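Local coordinates for uncharacterized protein (Bacteroides ovatus, PDB 4FS7), which is of unknown function but, as an extracellular protein built of BspA-type leucine-rich repeats, probably binds other proteins, at residues Y2-T14 and L42-D54. Residues are numbered along the deposited sequence; the frame is centred on the assembly and turned at random.
Sequences YDFVIDEITYNFT and LVVNIPPVVTYKD
F4 and Y52 form an offset stack between an N-terminal β-hairpin and the strand 49-52. The hairpin is made of strands 4-6 and 9-13, joined by a type II' turn from I6 to I9. It packs mainly against V44, I46, P47, V50 and Y52 at the N-terminal end of the leucine-rich repeat solenoid. The two ring planes differ by 10° and the centroids are 4.3 Å apart. The side chains run past each other in opposite directions. CB of each therefore lies over the other's ring, and F4 CB is 3.5 Å from Y52 CE1. F4 CG sits between the backbone N and the carbonyl carbon (chi1 65°), with the ring flat between Y52 and Y11 CB on its opposite face. V50 CG2 meets this ring at its edge, 3.8 Å from F4 CZ. With F4 cut back to an alanine, the Y52 ring would probably lose its stacking partner, a gap would open between Y11 and Y52, and V50 CG2 would lose its edge contact. F13 adds a third ring, with its edge toward Y52 CD2. The hairpin has a classic bulge here, where D3 N and F4 N both bond to Y11 O. D3 OD2 uses its anti lone pair to accept from F13 N at 2.8 Å. In the modelled conformer of Y52, one water bridges D3 O and Y52 OH. I6 CG1 packs on V50 CB. V50 CG1 lies beside the phenol end of Y11, whose OH also reaches the P47 ring, 3.2 Å from CD. V44 lies in the first strand of the solenoid's parallel sheet, and I46 just follows it. I9 extends its chain (chi2 170°) to bring CD1 among V44, I46 and P47, where it rests 3.4 Å from N45 O.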
loop_
_atom_site.group_PDB
_atom_site.type_symbol
_atom_site.label_atom_id
_atom_site.label_comp_id
_atom_site.label_asym_id
_atom_site.label_seq_id
_atom_site.Cartn_x
_atom_site.Cartn_y
_atom_site.Cartn_z
ATOM N N TYR A 2 19.537 -20.206 -29.163
ATOM C CA TYR A 2 20.940 -19.726 -28.834
ATOM C C TYR A 2 21.917 -19.872 -30.004
ATOM O O TYR A 2 21.634 -20.578 -30.972
ATOM C CB TYR A 2 21.513 -20.473 -27.634
ATOM C CG TYR A 2 21.538 -21.975 -27.776
ATOM C CD1 TYR A 2 22.600 -22.614 -28.400
ATOM C CD2 TYR A 2 20.498 -22.765 -27.297
ATOM C CE1 TYR A 2 22.627 -23.994 -28.540
ATOM C CE2 TYR A 2 20.525 -24.165 -27.434
ATOM C CZ TYR A 2 21.602 -24.762 -28.052
ATOM O OH TYR A 2 21.638 -26.140 -28.204
ATOM N N ASP A 3 23.068 -19.201 -29.921
ATOM C CA ASP A 3 24.111 -19.278 -30.965
ATOM C C ASP A 3 25.139 -20.383 -30.703
ATOM O O ASP A 3 25.549 -21.099 -31.642
ATOM C CB ASP A 3 24.790 -17.925 -31.226
ATOM C CG ASP A 3 23.834 -16.866 -31.775
ATOM O OD1 ASP A 3 23.015 -17.181 -32.681
ATOM O OD2 ASP A 3 23.918 -15.696 -31.380
ATOM N N PHE A 4 25.586 -20.537 -29.463
ATOM C CA PHE A 4 26.458 -21.658 -29.088
ATOM C C PHE A 4 26.386 -21.940 -27.598
ATOM O O PHE A 4 25.772 -21.165 -26.858
ATOM C CB PHE A 4 27.906 -21.398 -29.554
ATOM C CG PHE A 4 28.567 -20.217 -28.883
ATOM C CD1 PHE A 4 28.413 -18.956 -29.363
ATOM C CD2 PHE A 4 29.375 -20.418 -27.783
ATOM C CE1 PHE A 4 29.033 -17.879 -28.732
ATOM C CE2 PHE A 4 29.991 -19.347 -27.153
ATOM C CZ PHE A 4 29.823 -18.088 -27.636
ATOM N N VAL A 5 26.993 -23.057 -27.185
ATOM C CA VAL A 5 26.994 -23.576 -25.815
ATOM C C VAL A 5 28.429 -23.810 -25.379
ATOM O O VAL A 5 29.236 -24.327 -26.163
ATOM C CB VAL A 5 26.241 -24.926 -25.715
ATOM C CG1 VAL A 5 26.134 -25.406 -24.269
ATOM C CG2 VAL A 5 24.869 -24.849 -26.419
ATOM N N ILE A 6 28.763 -23.400 -24.157
ATOM C CA ILE A 6 30.036 -23.752 -23.512
ATOM C C ILE A 6 29.708 -24.312 -22.133
ATOM O O ILE A 6 29.024 -23.633 -21.361
ATOM C CB ILE A 6 30.997 -22.562 -23.373
ATOM C CG1 ILE A 6 31.293 -21.953 -24.741
ATOM C CG2 ILE A 6 32.273 -22.952 -22.614
ATOM C CD1 ILE A 6 32.093 -22.816 -25.689
ATOM N N ASP A 7 30.163 -25.531 -21.836
ATOM C CA ASP A 7 29.812 -26.223 -20.605
ATOM C C ASP A 7 28.278 -26.195 -20.447
ATOM O O ASP A 7 27.549 -26.643 -21.362
ATOM C CB ASP A 7 30.601 -25.651 -19.416
ATOM C CG ASP A 7 32.118 -25.793 -19.603
ATOM O OD1 ASP A 7 32.553 -26.882 -20.037
ATOM O OD2 ASP A 7 32.887 -24.833 -19.358
ATOM N N GLU A 8 27.776 -25.684 -19.322
ATOM C CA GLU A 8 26.344 -25.742 -19.045
ATOM C C GLU A 8 25.564 -24.526 -19.549
ATOM O O GLU A 8 24.360 -24.458 -19.356
ATOM C CB GLU A 8 26.104 -25.919 -17.536
ATOM C CG GLU A 8 26.711 -27.189 -16.935
ATOM C CD GLU A 8 26.100 -28.476 -17.498
ATOM O OE1 GLU A 8 24.890 -28.492 -17.838
ATOM O OE2 GLU A 8 26.842 -29.482 -17.595
ATOM N N ILE A 9 26.210 -23.594 -20.239
ATOM C CA ILE A 9 25.627 -22.263 -20.490
ATOM C C ILE A 9 25.510 -21.981 -21.980
ATOM O O ILE A 9 26.416 -22.339 -22.763
ATOM C CB ILE A 9 26.471 -21.169 -19.823
ATOM C CG1 ILE A 9 26.556 -21.468 -18.313
ATOM C CG2 ILE A 9 25.853 -19.753 -20.061
ATOM C CD1 ILE A 9 27.548 -20.623 -17.572
ATOM N N THR A 10 24.406 -21.363 -22.387
ATOM C CA THR A 10 24.200 -20.965 -23.765
ATOM C C THR A 10 24.406 -19.457 -23.942
ATOM O O THR A 10 24.152 -18.679 -23.017
ATOM C CB THR A 10 22.826 -21.405 -24.347
ATOM O OG1 THR A 10 21.762 -20.584 -23.798
ATOM C CG2 THR A 10 22.579 -22.861 -24.048
ATOM N N TYR A 11 24.845 -19.067 -25.140
ATOM C CA TYR A 11 25.269 -17.730 -25.469
ATOM C C TYR A 11 24.671 -17.288 -26.774
ATOM O O TYR A 11 24.516 -18.103 -27.716
ATOM C CB TYR A 11 26.807 -17.632 -25.552
ATOM C CG TYR A 11 27.499 -17.989 -24.252
ATOM C CD1 TYR A 11 27.716 -16.989 -23.298
ATOM C CD2 TYR A 11 27.864 -19.287 -23.927
ATOM C CE1 TYR A 11 28.302 -17.273 -22.101
ATOM C CE2 TYR A 11 28.492 -19.571 -22.741
ATOM C CZ TYR A 11 28.660 -18.557 -21.788
ATOM O OH TYR A 11 29.255 -18.890 -20.578
ATOM N N ASN A 12 24.399 -15.998 -26.852
ATOM C CA ASN A 12 24.047 -15.326 -28.082
ATOM C C ASN A 12 25.050 -14.208 -28.383
ATOM O O ASN A 12 25.455 -13.476 -27.486
ATOM C CB ASN A 12 22.647 -14.701 -28.038
ATOM C CG ASN A 12 21.538 -15.710 -27.917
ATOM O OD1 ASN A 12 21.748 -16.904 -27.943
ATOM N ND2 ASN A 12 20.333 -15.206 -27.660
ATOM N N PHE A 13 25.438 -14.068 -29.641
ATOM C CA PHE A 13 26.240 -12.916 -30.044
ATOM C C PHE A 13 25.455 -11.620 -29.857
ATOM O O PHE A 13 24.224 -11.575 -30.096
ATOM C CB PHE A 13 26.722 -13.041 -31.496
ATOM C CG PHE A 13 27.543 -14.263 -31.732
ATOM C CD1 PHE A 13 28.794 -14.379 -31.160
ATOM C CD2 PHE A 13 27.055 -15.313 -32.477
ATOM C CE1 PHE A 13 29.563 -15.510 -31.326
ATOM C CE2 PHE A 13 27.807 -16.461 -32.656
ATOM C CZ PHE A 13 29.076 -16.565 -32.067
ATOM N N THR A 14 26.155 -10.592 -29.393
ATOM C CA THR A 14 25.605 -9.245 -29.212
ATOM C C THR A 14 26.319 -8.252 -30.129
ATOM O O THR A 14 27.381 -8.562 -30.692
ATOM C CB THR A 14 25.556 -8.799 -27.695
ATOM O OG1 THR A 14 26.773 -9.120 -26.984
ATOM C CG2 THR A 14 24.396 -9.509 -26.989
ATOM N N LEU A 42 22.432 -26.841 -7.646
ATOM C CA LEU A 42 22.830 -26.629 -9.001
ATOM C C LEU A 42 23.391 -25.237 -9.107
ATOM O O LEU A 42 22.667 -24.252 -8.937
ATOM C CB LEU A 42 21.631 -26.821 -9.915
ATOM C CG LEU A 42 21.751 -26.440 -11.393
ATOM C CD1 LEU A 42 22.958 -27.114 -12.084
ATOM C CD2 LEU A 42 20.437 -26.758 -12.110
ATOM N N VAL A 43 24.693 -25.153 -9.332
ATOM C CA VAL A 43 25.415 -23.904 -9.410
ATOM C C VAL A 43 25.746 -23.555 -10.862
ATOM O O VAL A 43 26.337 -24.363 -11.607
ATOM C CB VAL A 43 26.733 -23.990 -8.616
ATOM C CG1 VAL A 43 27.517 -22.697 -8.769
ATOM C CG2 VAL A 43 26.451 -24.312 -7.143
ATOM N N VAL A 44 25.374 -22.343 -11.261
ATOM C CA VAL A 44 25.670 -21.843 -12.605
ATOM C C VAL A 44 26.822 -20.877 -12.484
ATOM O O VAL A 44 26.709 -19.816 -11.869
ATOM C CB VAL A 44 24.468 -21.153 -13.231
ATOM C CG1 VAL A 44 24.781 -20.559 -14.608
ATOM C CG2 VAL A 44 23.312 -22.132 -13.358
ATOM N N ASN A 45 27.960 -21.249 -13.064
ATOM C CA ASN A 45 29.165 -20.488 -12.937
ATOM C C ASN A 45 29.475 -19.771 -14.252
ATOM O O ASN A 45 30.010 -20.400 -15.183
ATOM C CB ASN A 45 30.281 -21.434 -12.533
ATOM C CG ASN A 45 31.332 -20.750 -11.768
ATOM O OD1 ASN A 45 31.676 -19.591 -12.069
ATOM N ND2 ASN A 45 31.858 -21.430 -10.732
ATOM N N ILE A 46 29.109 -18.493 -14.387
ATOM C CA ILE A 46 29.225 -17.825 -15.659
ATOM C C ILE A 46 30.662 -17.289 -15.817
ATOM O O ILE A 46 31.117 -16.494 -14.999
ATOM C CB ILE A 46 28.223 -16.644 -15.790
ATOM C CG1 ILE A 46 26.765 -17.137 -15.667
ATOM C CG2 ILE A 46 28.472 -15.863 -17.068
ATOM C CD1 ILE A 46 25.735 -16.024 -15.506
ATOM N N PRO A 47 31.365 -17.691 -16.883
ATOM C CA PRO A 47 32.738 -17.199 -17.068
ATOM C C PRO A 47 32.742 -15.786 -17.664
ATOM O O PRO A 47 31.767 -15.354 -18.318
ATOM C CB PRO A 47 33.316 -18.226 -18.030
ATOM C CG PRO A 47 32.136 -18.605 -18.902
ATOM C CD PRO A 47 30.983 -18.646 -17.934
ATOM N N PRO A 48 33.871 -15.067 -17.531
ATOM C CA PRO A 48 33.985 -13.722 -18.105
ATOM C C PRO A 48 34.319 -13.708 -19.591
ATOM O O PRO A 48 34.105 -12.689 -20.271
ATOM C CB PRO A 48 35.130 -13.107 -17.313
ATOM C CG PRO A 48 35.947 -14.270 -16.864
ATOM C CD PRO A 48 34.979 -15.356 -16.601
ATOM N N VAL A 49 34.855 -14.832 -20.070
ATOM C CA VAL A 49 35.332 -15.001 -21.455
ATOM C C VAL A 49 35.033 -16.420 -21.886
ATOM O O VAL A 49 35.182 -17.356 -21.087
ATOM C CB VAL A 49 36.868 -14.717 -21.601
ATOM C CG1 VAL A 49 37.310 -14.929 -23.046
ATOM C CG2 VAL A 49 37.224 -13.353 -21.163
ATOM N N VAL A 50 34.613 -16.561 -23.151
ATOM C CA VAL A 50 34.488 -17.856 -23.754
ATOM C C VAL A 50 35.177 -17.804 -25.139
ATOM O O VAL A 50 35.285 -16.739 -25.772
ATOM C CB VAL A 50 33.013 -18.321 -23.893
ATOM C CG1 VAL A 50 32.385 -18.602 -22.514
ATOM C CG2 VAL A 50 32.184 -17.317 -24.744
ATOM N N THR A 51 35.625 -18.970 -25.571
ATOM C CA THR A 51 36.211 -19.074 -26.910
ATOM C C THR A 51 35.295 -19.936 -27.752
ATOM O O THR A 51 34.796 -20.970 -27.302
ATOM C CB THR A 51 37.636 -19.642 -26.857
ATOM O OG1 THR A 51 38.478 -18.725 -26.146
ATOM C CG2 THR A 51 38.190 -19.893 -28.284
ATOM N N TYR A 52 35.054 -19.488 -28.976
ATOM C CA TYR A 52 34.230 -20.246 -29.905
ATOM C C TYR A 52 34.857 -20.079 -31.274
ATOM O O TYR A 52 35.060 -18.945 -31.737
ATOM C CB TYR A 52 32.793 -19.685 -29.907
ATOM C CG TYR A 52 31.834 -20.264 -30.955
ATOM C CD1 TYR A 52 31.387 -21.578 -30.858
ATOM C CD2 TYR A 52 31.338 -19.478 -32.001
ATOM C CE1 TYR A 52 30.499 -22.111 -31.788
ATOM C CE2 TYR A 52 30.452 -20.011 -32.955
ATOM C CZ TYR A 52 30.029 -21.320 -32.832
ATOM O OH TYR A 52 29.148 -21.839 -33.763
ATOM N N LYS A 53 35.168 -21.214 -31.906
ATOM C CA LYS A 53 35.766 -21.224 -33.246
ATOM C C LYS A 53 36.914 -20.212 -33.365
ATOM O O LYS A 53 36.938 -19.342 -34.238
ATOM C CB LYS A 53 34.662 -21.104 -34.328
ATOM C CG LYS A 53 33.808 -22.410 -34.303
ATOM C CD LYS A 53 32.576 -22.402 -35.203
ATOM C CE LYS A 53 31.847 -23.739 -35.103
ATOM N NZ LYS A 53 31.389 -24.200 -36.421
ATOM N N ASP A 54 37.892 -20.386 -32.451
ATOM C CA ASP A 54 39.160 -19.666 -32.422
ATOM C C ASP A 54 39.118 -18.192 -32.030
ATOM O O ASP A 54 40.153 -17.524 -32.074
ATOM C CB ASP A 54 39.927 -19.851 -33.752
ATOM C CG ASP A 54 40.570 -21.216 -33.871
ATOM O OD1 ASP A 54 41.377 -21.552 -32.974
ATOM O OD2 ASP A 54 40.271 -21.953 -34.855
HETATM O O HOH W 1 26.984 -23.506 -32.443
#